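Local structure of fibrillarin-like rRNA/tRNA 2'-O-methyltransferase (Methanocaldococcus jannaschii, 1FBN) at residues Ile78-Ala83 with Thr87-Val92; Ala103-Tyr106 with Ile110-Glu113; Ile147-Ala152 with Glu158-Asn163. The protein probably transfers a methyl group from S-adenosyl-L-methionine to ribose 2'-hydroxyls of rRNA and tRNA, at sites chosen by a guide RNA. All coordinates share one frame; numbering follows the deposited sequence.

Interaction 1 (Ile78-Ala83 with Thr87-Val92); sequences ILYLGA and TTPSHV
Strand 78-81, which carries Ile78 and Tyr80, runs nearly antiparallel to helix 87-92, at 170°, with the two axes 10.5 Å apart at closest approach. This is the first strand and helix of a beta-alpha-beta unit in the Rossmann-like methyltransferase domain. Tyr80 carries most of the contact. Its CG lies anti to the backbone N (chi1 -168°), which sends the ring from the sheet toward the first turn of the helix. Pro89 lies across one face of that ring. Its CG sits 3.7 Å from the ring centroid and 20° off the ring normal, a CH-pi contact displaced toward the rim. Thr88 approaches differently. Its methyl CG2 meets the ring edge, near the ring plane, 3.8 Å from Tyr80 CE2. The phenol oxygen Tyr80 OH packs against Thr88 CB at 3.4 Å. Thr88 OG1 has its own partner, a hydrogen bond with Ser57. Further along, Ile78 and Val92 close the contact with methyl groups, CD1 of Ile78 lying 3.6 Å from CG1 of Val92. The ring of Tyr148 meets that of Tyr80. Thr87 and Thr88 are predicted to bind S-adenosyl-L-methionine. Across the two segments the chemistry is apolar and aromatic. The helix start beside the predicted cofactor site is therefore held to the strand by ring and methyl packing, without a polar link between them.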
ATOM      1  N   ILE A  78      -2.187   7.773  -6.424  1.00 21.35           N
ATOM      2  CA  ILE A  78      -2.549   7.249  -5.121  1.00 21.13           C
ATOM      3  C   ILE A  78      -2.127   8.106  -3.935  1.00 21.54           C
ATOM      4  O   ILE A  78      -1.081   8.773  -3.958  1.00 19.73           O
ATOM      5  CB  ILE A  78      -2.091   5.747  -4.930  1.00 25.82           C
ATOM      6  CG1 ILE A  78      -1.240   5.584  -3.670  1.00 28.10           C
ATOM      7  CG2 ILE A  78      -1.377   5.201  -6.177  1.00 18.71           C
ATOM      8  CD1 ILE A  78      -0.930   4.150  -3.328  1.00 35.90           C
ATOM      9  N   LEU A  79      -2.994   8.113  -2.922  1.00 17.96           N
ATOM     10  CA  LEU A  79      -2.759   8.843  -1.686  1.00 18.07           C
ATOM     11  C   LEU A  79      -2.278   7.815  -0.661  1.00 19.23           C
ATOM     12  O   LEU A  79      -3.013   6.895  -0.296  1.00 19.12           O
ATOM     13  CB  LEU A  79      -4.050   9.510  -1.209  1.00 17.93           C
ATOM     14  CG  LEU A  79      -3.962  10.374   0.054  1.00 20.04           C
ATOM     15  CD1 LEU A  79      -2.990  11.541  -0.147  1.00 17.49           C
ATOM     16  CD2 LEU A  79      -5.347  10.881   0.402  1.00 16.12           C
ATOM     17  N   TYR A  80      -1.020   7.949  -0.250  1.00 19.84           N
ATOM     18  CA  TYR A  80      -0.405   7.037   0.708  1.00 18.74           C
ATOM     19  C   TYR A  80      -0.427   7.644   2.110  1.00 18.40           C
ATOM     20  O   TYR A  80       0.160   8.700   2.354  1.00 17.11           O
ATOM     21  CB  TYR A  80       1.039   6.724   0.276  1.00 15.53           C
ATOM     22  CG  TYR A  80       1.683   5.573   1.017  1.00 14.14           C
ATOM     23  CD1 TYR A  80       2.111   5.717   2.338  1.00 17.58           C
ATOM     24  CD2 TYR A  80       1.845   4.328   0.403  1.00 16.21           C
ATOM     25  CE1 TYR A  80       2.679   4.648   3.039  1.00 19.02           C
ATOM     26  CE2 TYR A  80       2.414   3.249   1.093  1.00 17.63           C
ATOM     27  CZ  TYR A  80       2.825   3.419   2.409  1.00 20.88           C
ATOM     28  OH  TYR A  80       3.366   2.361   3.105  1.00 21.90           O
ATOM     29  N   LEU A  81      -1.092   6.951   3.030  1.00 19.83           N
ATOM     30  CA  LEU A  81      -1.210   7.407   4.412  1.00 20.49           C
ATOM     31  C   LEU A  81      -0.560   6.404   5.364  1.00 22.56           C
ATOM     32  O   LEU A  81      -0.802   5.201   5.269  1.00 21.87           O
ATOM     33  CB  LEU A  81      -2.689   7.584   4.776  1.00 18.13           C
ATOM     34  CG  LEU A  81      -3.570   8.375   3.797  1.00 19.88           C
ATOM     35  CD1 LEU A  81      -5.037   8.224   4.155  1.00 18.49           C
ATOM     36  CD2 LEU A  81      -3.168   9.835   3.784  1.00 20.44           C
ATOM     37  N   GLY A  82       0.278   6.898   6.270  1.00 22.99           N
ATOM     38  CA  GLY A  82       0.925   6.013   7.222  1.00 24.73           C
ATOM     39  C   GLY A  82       2.435   6.118   7.268  1.00 25.05           C
ATOM     40  O   GLY A  82       3.079   6.358   6.244  1.00 23.43           O
ATOM     41  N   ALA A  83       2.992   5.919   8.462  1.00 24.60           N
ATOM     42  CA  ALA A  83       4.436   5.979   8.688  1.00 25.04           C
ATOM     43  C   ALA A  83       5.182   4.958   7.839  1.00 26.00           C
ATOM     44  O   ALA A  83       4.776   3.799   7.732  1.00 25.47           O
ATOM     45  CB  ALA A  83       4.750   5.752  10.165  1.00 23.39           C
ATOM     46  N   THR A  87       9.854   1.593   2.282  1.00 24.05           N
ATOM     47  CA  THR A  87       9.643   0.240   1.746  1.00 23.69           C
ATOM     48  C   THR A  87       8.466   0.098   0.785  1.00 21.37           C
ATOM     49  O   THR A  87       8.670  -0.046  -0.417  1.00 22.53           O
ATOM     50  CB  THR A  87       9.507  -0.809   2.878  1.00 24.41           C
ATOM     51  OG1 THR A  87      10.670  -0.766   3.713  1.00 29.89           O
ATOM     52  CG2 THR A  87       9.374  -2.208   2.301  1.00 24.19           C
ATOM     53  N   THR A  88       7.241   0.136   1.303  1.00 19.65           N
ATOM     54  CA  THR A  88       6.068  -0.000   0.443  1.00 18.39           C
ATOM     55  C   THR A  88       5.969   1.129  -0.589  1.00 19.52           C
ATOM     56  O   THR A  88       5.701   0.867  -1.762  1.00 19.29           O
ATOM     57  CB  THR A  88       4.765  -0.140   1.260  1.00 17.80           C
ATOM     58  OG1 THR A  88       4.874  -1.278   2.124  1.00 19.95           O
ATOM     59  CG2 THR A  88       3.564  -0.339   0.340  1.00 13.91           C
ATOM     60  N   PRO A  89       6.201   2.395  -0.175  1.00 20.78           N
ATOM     61  CA  PRO A  89       6.122   3.500  -1.139  1.00 19.72           C
ATOM     62  C   PRO A  89       7.045   3.321  -2.347  1.00 18.61           C
ATOM     63  O   PRO A  89       6.687   3.691  -3.456  1.00 20.38           O
ATOM     64  CB  PRO A  89       6.526   4.705  -0.297  1.00 20.14           C
ATOM     65  CG  PRO A  89       5.932   4.376   1.028  1.00 20.13           C
ATOM     66  CD  PRO A  89       6.338   2.924   1.196  1.00 18.84           C
ATOM     67  N   SER A  90       8.223   2.735  -2.149  1.00 18.33           N
ATOM     68  CA  SER A  90       9.139   2.541  -3.271  1.00 18.34           C
ATOM     69  C   SER A  90       8.578   1.561  -4.307  1.00 18.36           C
ATOM     70  O   SER A  90       8.690   1.792  -5.513  1.00 19.00           O
ATOM     71  CB  SER A  90      10.521   2.092  -2.788  1.00 16.53           C
ATOM     72  OG  SER A  90      10.480   0.821  -2.169  1.00 18.92           O
ATOM     73  N   HIS A  91       7.950   0.488  -3.831  1.00 18.19           N
ATOM     74  CA  HIS A  91       7.366  -0.513  -4.721  1.00 18.09           C
ATOM     75  C   HIS A  91       6.111  -0.003  -5.410  1.00 18.15           C
ATOM     76  O   HIS A  91       5.860  -0.329  -6.569  1.00 18.54           O
ATOM     77  CB  HIS A  91       7.077  -1.813  -3.966  1.00 16.36           C
ATOM     78  CG  HIS A  91       8.295  -2.647  -3.711  1.00 16.97           C
ATOM     79  ND1 HIS A  91       8.929  -2.689  -2.487  1.00 19.78           N
ATOM     80  CD2 HIS A  91       8.992  -3.475  -4.522  1.00 16.00           C
ATOM     81  CE1 HIS A  91       9.962  -3.509  -2.558  1.00 14.56           C
ATOM     82  NE2 HIS A  91      10.022  -4.000  -3.781  1.00 18.43           N
ATOM     83  N   VAL A  92       5.315   0.788  -4.693  1.00 19.10           N
ATOM     84  CA  VAL A  92       4.096   1.355  -5.264  1.00 18.73           C
ATOM     85  C   VAL A  92       4.484   2.318  -6.391  1.00 20.22           C
ATOM     86  O   VAL A  92       3.803   2.384  -7.415  1.00 21.75           O
ATOM     87  CB  VAL A  92       3.248   2.092  -4.195  1.00 19.27           C
ATOM     88  CG1 VAL A  92       2.110   2.859  -4.853  1.00 19.52           C
ATOM     89  CG2 VAL A  92       2.683   1.091  -3.188  1.00 19.35           C
TER

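Interaction 2 (Ala103-Tyr106 with Ile110-Glu113); sequences AIEY and IMRE
Ile110 meets Glu105 across the turn that leads from strand 100-105 into helix 108-117. It touches with its CG2 methyl, which lies 3.6 Å from Glu105 OE1 and 3.8 Å from Glu105 CD. The two chains run crosswise, and the branch methyl packs against the carboxylate. With CG2 anti to its backbone N, Ile110 turns this methyl toward Glu105, while CG1 lies beside the N. The next residue, Met111, is a selenomethionine. Its CB does not point at the strand, but bends at chi2 (62°) and chi3 (88°) bring the end of the chain back to it. The terminal CE then rests 3.5 Å from Glu105 CB and 3.8 Å from Ala103 O. The selenium lies 4.1 Å from Glu105 CG. Ile110 and Met111 thus pack on different parts of one glutamate, the first at its carboxylate and the second at the base of its chain. Glu105 and Tyr106 are predicted to bind S-adenosyl-L-methionine, so the packing lies beside part of the probable cofactor site. The contact is the strand-to-helix step of a beta-alpha-beta unit. Leu114, further along the helix, also touches Ala103 and Glu105. Strand 100-105 lies between strands 77-81 and 124-128 in the sheet, and Met111 also packs on Pro126 of the latter, while Ile110 reaches Ala83 in the loop after strand 77-81.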
ATOM      1  N   ALA A 103       2.663  11.041  -0.562  1.00 19.05           N
ATOM      2  CA  ALA A 103       3.002  10.435   0.720  1.00 17.91           C
ATOM      3  C   ALA A 103       2.807  11.411   1.876  1.00 18.71           C
ATOM      4  O   ALA A 103       3.573  12.364   2.029  1.00 18.92           O
ATOM      5  CB  ALA A 103       4.438   9.926   0.687  1.00 17.37           C
ATOM      6  N   ILE A 104       1.788  11.156   2.694  1.00 17.18           N
ATOM      7  CA  ILE A 104       1.479  12.007   3.842  1.00 17.76           C
ATOM      8  C   ILE A 104       2.185  11.508   5.104  1.00 20.17           C
ATOM      9  O   ILE A 104       1.984  10.365   5.522  1.00 19.93           O
ATOM     10  CB  ILE A 104      -0.052  12.050   4.128  1.00 17.15           C
ATOM     11  CG1 ILE A 104      -0.842  12.295   2.834  1.00 17.54           C
ATOM     12  CG2 ILE A 104      -0.374  13.111   5.179  1.00 13.27           C
ATOM     13  CD1 ILE A 104      -0.516  13.584   2.118  1.00 13.65           C
ATOM     14  N   GLU A 105       3.017  12.364   5.698  1.00 20.71           N
ATOM     15  CA  GLU A 105       3.738  12.028   6.929  1.00 20.32           C
ATOM     16  C   GLU A 105       3.673  13.200   7.906  1.00 22.54           C
ATOM     17  O   GLU A 105       3.849  14.354   7.511  1.00 20.89           O
ATOM     18  CB  GLU A 105       5.206  11.678   6.645  1.00 20.44           C
ATOM     19  CG  GLU A 105       5.434  10.484   5.720  1.00 20.20           C
ATOM     20  CD  GLU A 105       4.811   9.189   6.223  1.00 24.10           C
ATOM     21  OE1 GLU A 105       4.495   9.079   7.426  1.00 26.07           O
ATOM     22  OE2 GLU A 105       4.630   8.268   5.401  1.00 25.15           O
ATOM     23  N   TYR A 106       3.422  12.899   9.179  1.00 23.57           N
ATOM     24  CA  TYR A 106       3.323  13.932  10.209  1.00 26.54           C
ATOM     25  C   TYR A 106       4.667  14.373  10.793  1.00 24.42           C
ATOM     26  O   TYR A 106       4.926  15.570  10.937  1.00 24.63           O
ATOM     27  CB  TYR A 106       2.395  13.468  11.335  1.00 31.83           C
ATOM     28  CG  TYR A 106       2.228  14.492  12.432  1.00 40.77           C
ATOM     29  CD1 TYR A 106       1.337  15.553  12.286  1.00 43.90           C
ATOM     30  CD2 TYR A 106       2.996  14.429  13.598  1.00 44.52           C
ATOM     31  CE1 TYR A 106       1.216  16.532  13.269  1.00 49.06           C
ATOM     32  CE2 TYR A 106       2.885  15.404  14.589  1.00 48.15           C
ATOM     33  CZ  TYR A 106       1.992  16.455  14.415  1.00 50.88           C
ATOM     34  OH  TYR A 106       1.883  17.435  15.376  1.00 55.37           O
ATOM     35  N   ILE A 110      10.347  11.254  10.092  1.00 23.46           N
ATOM     36  CA  ILE A 110       9.877  10.140   9.271  1.00 23.90           C
ATOM     37  C   ILE A 110       9.970  10.562   7.804  1.00 23.29           C
ATOM     38  O   ILE A 110      10.376   9.774   6.948  1.00 26.03           O
ATOM     39  CB  ILE A 110       8.425   9.725   9.605  1.00 24.32           C
ATOM     40  CG1 ILE A 110       8.388   8.990  10.943  1.00 22.02           C
ATOM     41  CG2 ILE A 110       7.872   8.806   8.514  1.00 24.59           C
ATOM     42  CD1 ILE A 110       7.017   8.520  11.327  1.00 26.21           C
HETATM   43  N   MSE A 111       9.618  11.816   7.526  1.00 22.26           N
HETATM   44  CA  MSE A 111       9.685  12.345   6.166  1.00 23.49           C
HETATM   45  C   MSE A 111      11.143  12.397   5.707  1.00 23.39           C
HETATM   46  O   MSE A 111      11.442  12.213   4.527  1.00 24.14           O
HETATM   47  CB  MSE A 111       9.060  13.745   6.091  1.00 24.72           C
HETATM   48  CG  MSE A 111       8.863  14.261   4.665  1.00 25.69           C
HETATM   49 SE   MSE A 111       7.734  13.204   3.733  1.00 23.42          SE
HETATM   50  CE  MSE A 111       6.231  13.958   4.185  1.00 23.60           C
ATOM     51  N   ARG A 112      12.047  12.634   6.651  1.00 22.92           N
ATOM     52  CA  ARG A 112      13.473  12.701   6.354  1.00 26.69           C
ATOM     53  C   ARG A 112      13.952  11.334   5.859  1.00 27.44           C
ATOM     54  O   ARG A 112      14.668  11.240   4.861  1.00 27.21           O
ATOM     55  CB  ARG A 112      14.242  13.107   7.611  1.00 27.81           C
ATOM     56  CG  ARG A 112      15.653  13.585   7.362  1.00 34.34           C
ATOM     57  CD  ARG A 112      16.328  13.953   8.677  1.00 40.98           C
ATOM     58  NE  ARG A 112      15.582  14.972   9.411  1.00 44.69           N
ATOM     59  CZ  ARG A 112      15.715  15.217  10.713  1.00 48.71           C
ATOM     60  NH1 ARG A 112      16.571  14.516  11.447  1.00 48.94           N
ATOM     61  NH2 ARG A 112      14.981  16.163  11.285  1.00 48.78           N
ATOM     62  N   GLU A 113      13.525  10.277   6.548  1.00 28.02           N
ATOM     63  CA  GLU A 113      13.897   8.913   6.185  1.00 29.58           C
ATOM     64  C   GLU A 113      13.247   8.509   4.867  1.00 28.95           C
ATOM     65  O   GLU A 113      13.890   7.896   4.012  1.00 27.20           O
ATOM     66  CB  GLU A 113      13.496   7.936   7.290  1.00 30.95           C
ATOM     67  CG  GLU A 113      14.126   8.254   8.635  1.00 35.01           C
ATOM     68  CD  GLU A 113      13.866   7.188   9.684  1.00 40.48           C
ATOM     69  OE1 GLU A 113      12.790   6.546   9.651  1.00 44.61           O
ATOM     70  OE2 GLU A 113      14.744   6.998  10.552  1.00 41.33           O
TER

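Interaction 3 (Ile147-Ala152 with Glu158-Asn163); sequences IYEDVA and EILIKN
Ile159 O accepts two hydrogen bonds from Asn163, one from its backbone N and one from its side-chain ND2, beside the strand that carries Glu149. The setting is a Rossmann-like methyltransferase fold: helix 158-163 packs on strand 147-149, running against it at 161°. The two donors reach Ile159 O from opposite faces of its carbonyl plane. ND2 lies 2.8 Å from Ile159 O, the bond is nearly straight at 169°, and the oxygen lies in the amide plane of Asn163. ND2 also bonds to Ala131 O, and Asn163 OD1 bonds to Tyr137 OH, so both ends of the amide are held. Glu149 reaches across with CG anti to the backbone N (chi1 -179°) and an extended chain. Its carboxylate lies along the helix backbone at Ile159 and Leu160. OE1 is 3.1 Å from Leu160 CB, and OE2 is 4.0 Å from Ile159 CB. With an alanine in place of Glu149, the chain beyond CB is gone, which would probably open a gap beside Leu160 CB and Ile159, where the carboxylate now lies. Val151, at the loop after the strand, adds a looser apolar touch on Ile159. Asp150, Val151 and Ala152 are predicted to bind S-adenosyl-L-methionine, and Asp150 forms a salt bridge with Lys58. At the other end of the contact the side chains of Ile147 and Leu160 lie alongside each other, running opposite ways. The CG2 methyl of Ile147 presses tightly on Leu160 CD1 at 3.5 Å, while Ile147 CD1 lies 3.7 Å from Asn163 O.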
ATOM      1  N   ILE A 147      -6.437   4.979  -2.440  1.00 18.74           N
ATOM      2  CA  ILE A 147      -5.905   5.475  -1.180  1.00 18.97           C
ATOM      3  C   ILE A 147      -5.393   4.224  -0.479  1.00 19.29           C
ATOM      4  O   ILE A 147      -6.106   3.217  -0.395  1.00 20.06           O
ATOM      5  CB  ILE A 147      -6.972   6.140  -0.277  1.00 18.86           C
ATOM      6  CG1 ILE A 147      -7.447   7.461  -0.886  1.00 19.77           C
ATOM      7  CG2 ILE A 147      -6.381   6.412   1.104  1.00 18.37           C
ATOM      8  CD1 ILE A 147      -8.499   8.176  -0.051  1.00 21.22           C
ATOM      9  N   TYR A 148      -4.127   4.251  -0.080  1.00 17.62           N
ATOM     10  CA  TYR A 148      -3.523   3.137   0.640  1.00 15.99           C
ATOM     11  C   TYR A 148      -3.247   3.657   2.040  1.00 17.25           C
ATOM     12  O   TYR A 148      -2.538   4.651   2.203  1.00 16.40           O
ATOM     13  CB  TYR A 148      -2.210   2.688  -0.015  1.00 17.80           C
ATOM     14  CG  TYR A 148      -1.532   1.551   0.723  1.00 18.29           C
ATOM     15  CD1 TYR A 148      -1.834   0.219   0.423  1.00 20.08           C
ATOM     16  CD2 TYR A 148      -0.613   1.804   1.747  1.00 18.46           C
ATOM     17  CE1 TYR A 148      -1.241  -0.833   1.125  1.00 19.87           C
ATOM     18  CE2 TYR A 148      -0.012   0.760   2.455  1.00 18.93           C
ATOM     19  CZ  TYR A 148      -0.333  -0.555   2.138  1.00 20.00           C
ATOM     20  OH  TYR A 148       0.253  -1.591   2.825  1.00 18.80           O
ATOM     21  N   GLU A 149      -3.795   2.981   3.045  1.00 15.35           N
ATOM     22  CA  GLU A 149      -3.610   3.400   4.425  1.00 14.62           C
ATOM     23  C   GLU A 149      -3.005   2.333   5.335  1.00 16.14           C
ATOM     24  O   GLU A 149      -3.443   1.184   5.350  1.00 18.44           O
ATOM     25  CB  GLU A 149      -4.934   3.887   5.004  1.00 15.36           C
ATOM     26  CG  GLU A 149      -4.823   4.375   6.434  1.00 16.87           C
ATOM     27  CD  GLU A 149      -6.115   4.944   6.967  1.00 18.71           C
ATOM     28  OE1 GLU A 149      -6.939   5.417   6.160  1.00 19.38           O
ATOM     29  OE2 GLU A 149      -6.300   4.933   8.200  1.00 17.69           O
ATOM     30  N   ASP A 150      -2.016   2.752   6.118  1.00 16.41           N
ATOM     31  CA  ASP A 150      -1.316   1.889   7.064  1.00 18.22           C
ATOM     32  C   ASP A 150      -1.015   2.710   8.327  1.00 19.11           C
ATOM     33  O   ASP A 150       0.127   3.113   8.571  1.00 20.64           O
ATOM     34  CB  ASP A 150      -0.015   1.355   6.437  1.00 17.05           C
ATOM     35  CG  ASP A 150       0.758   0.407   7.359  1.00 21.34           C
ATOM     36  OD1 ASP A 150       0.188  -0.124   8.333  1.00 22.33           O
ATOM     37  OD2 ASP A 150       1.958   0.177   7.097  1.00 24.42           O
ATOM     38  N   VAL A 151      -2.060   3.007   9.094  1.00 19.61           N
ATOM     39  CA  VAL A 151      -1.906   3.763  10.329  1.00 20.11           C
ATOM     40  C   VAL A 151      -2.577   2.991  11.460  1.00 21.21           C
ATOM     41  O   VAL A 151      -3.778   2.706  11.418  1.00 20.13           O
ATOM     42  CB  VAL A 151      -2.432   5.246  10.209  1.00 23.92           C
ATOM     43  CG1 VAL A 151      -2.637   5.635   8.760  1.00 22.98           C
ATOM     44  CG2 VAL A 151      -3.684   5.493  11.035  1.00 24.88           C
ATOM     45  N   ALA A 152      -1.765   2.573  12.428  1.00 20.73           N
ATOM     46  CA  ALA A 152      -2.249   1.810  13.578  1.00 22.51           C
ATOM     47  C   ALA A 152      -2.828   2.726  14.653  1.00 23.11           C
ATOM     48  O   ALA A 152      -2.184   3.008  15.666  1.00 23.41           O
ATOM     49  CB  ALA A 152      -1.127   0.948  14.149  1.00 20.09           C
ATOM     50  N   GLU A 158     -12.153   5.998  10.182  1.00 23.89           N
ATOM     51  CA  GLU A 158     -12.745   7.305   9.899  1.00 25.47           C
ATOM     52  C   GLU A 158     -11.769   8.167   9.099  1.00 23.47           C
ATOM     53  O   GLU A 158     -12.194   9.004   8.306  1.00 24.67           O
ATOM     54  CB  GLU A 158     -13.187   8.029  11.180  1.00 31.16           C
ATOM     55  CG  GLU A 158     -12.054   8.613  12.012  1.00 43.27           C
ATOM     56  CD  GLU A 158     -12.510   9.728  12.943  1.00 50.30           C
ATOM     57  OE1 GLU A 158     -12.530  10.899  12.499  1.00 53.38           O
ATOM     58  OE2 GLU A 158     -12.837   9.439  14.117  1.00 51.57           O
ATOM     59  N   ILE A 159     -10.470   7.945   9.294  1.00 20.73           N
ATOM     60  CA  ILE A 159      -9.458   8.696   8.553  1.00 20.10           C
ATOM     61  C   ILE A 159      -9.544   8.340   7.067  1.00 19.34           C
ATOM     62  O   ILE A 159      -9.454   9.224   6.217  1.00 20.36           O
ATOM     63  CB  ILE A 159      -8.012   8.438   9.074  1.00 20.98           C
ATOM     64  CG1 ILE A 159      -7.794   9.125  10.425  1.00 18.82           C
ATOM     65  CG2 ILE A 159      -6.980   8.962   8.071  1.00 18.71           C
ATOM     66  CD1 ILE A 159      -6.421   8.867  11.019  1.00 17.57           C
ATOM     67  N   LEU A 160      -9.730   7.056   6.757  1.00 16.70           N
ATOM     68  CA  LEU A 160      -9.837   6.618   5.366  1.00 17.18           C
ATOM     69  C   LEU A 160     -11.085   7.225   4.741  1.00 18.39           C
ATOM     70  O   LEU A 160     -11.051   7.685   3.602  1.00 18.79           O
ATOM     71  CB  LEU A 160      -9.915   5.090   5.266  1.00 18.32           C
ATOM     72  CG  LEU A 160      -9.997   4.485   3.851  1.00 19.32           C
ATOM     73  CD1 LEU A 160      -8.687   4.701   3.105  1.00 17.92           C
ATOM     74  CD2 LEU A 160     -10.306   3.001   3.920  1.00 17.04           C
ATOM     75  N   ILE A 161     -12.175   7.235   5.509  1.00 20.13           N
ATOM     76  CA  ILE A 161     -13.457   7.772   5.054  1.00 20.32           C
ATOM     77  C   ILE A 161     -13.356   9.267   4.810  1.00 21.64           C
ATOM     78  O   ILE A 161     -13.833   9.767   3.794  1.00 23.46           O
ATOM     79  CB  ILE A 161     -14.590   7.490   6.079  1.00 21.13           C
ATOM     80  CG1 ILE A 161     -14.879   5.987   6.140  1.00 19.29           C
ATOM     81  CG2 ILE A 161     -15.858   8.257   5.707  1.00 20.16           C
ATOM     82  CD1 ILE A 161     -15.769   5.583   7.293  1.00 20.99           C
ATOM     83  N   LYS A 162     -12.700   9.968   5.730  1.00 21.92           N
ATOM     84  CA  LYS A 162     -12.522  11.413   5.624  1.00 24.20           C
ATOM     85  C   LYS A 162     -11.699  11.758   4.377  1.00 22.50           C
ATOM     86  O   LYS A 162     -12.051  12.660   3.615  1.00 24.55           O
ATOM     87  CB  LYS A 162     -11.831  11.943   6.881  1.00 26.27           C
ATOM     88  CG  LYS A 162     -12.039  13.421   7.132  1.00 34.60           C
ATOM     89  CD  LYS A 162     -11.306  13.888   8.385  1.00 36.65           C
ATOM     90  CE  LYS A 162     -11.731  13.116   9.618  1.00 35.21           C
ATOM     91  NZ  LYS A 162     -11.010  13.603  10.817  1.00 36.22           N
ATOM     92  N   ASN A 163     -10.622  11.012   4.158  1.00 20.04           N
ATOM     93  CA  ASN A 163      -9.762  11.233   3.005  1.00 19.94           C
ATOM     94  C   ASN A 163     -10.418  10.809   1.694  1.00 19.22           C
ATOM     95  O   ASN A 163     -10.129  11.375   0.643  1.00 19.59           O
ATOM     96  CB  ASN A 163      -8.420  10.529   3.201  1.00 21.43           C
ATOM     97  CG  ASN A 163      -7.470  11.329   4.074  1.00 20.78           C
ATOM     98  OD1 ASN A 163      -6.631  12.074   3.564  1.00 23.58           O
ATOM     99  ND2 ASN A 163      -7.604  11.193   5.391  1.00 18.50           N
TER

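The three interactions follow one another along the chain, each closing before the next opens. All rest on one mixed sheet, where strand 77-81 lies between strands 100-105 and 144-149. Interaction 1 is therefore central. Its centre is about 10 Å from that of interaction 2 and about 12 Å from that of interaction 3. It touches both, through Tyr80 O to Ile104 N and Leu81 N to Tyr148 O. Interactions 2 and 3 have centres about 16 Å apart and do not touch. Each pairs a strand with the helix that follows it. Each includes residues predicted to bind S-adenosyl-L-methionine, so neighbouring strands probably contribute jointly to one cofactor pocket.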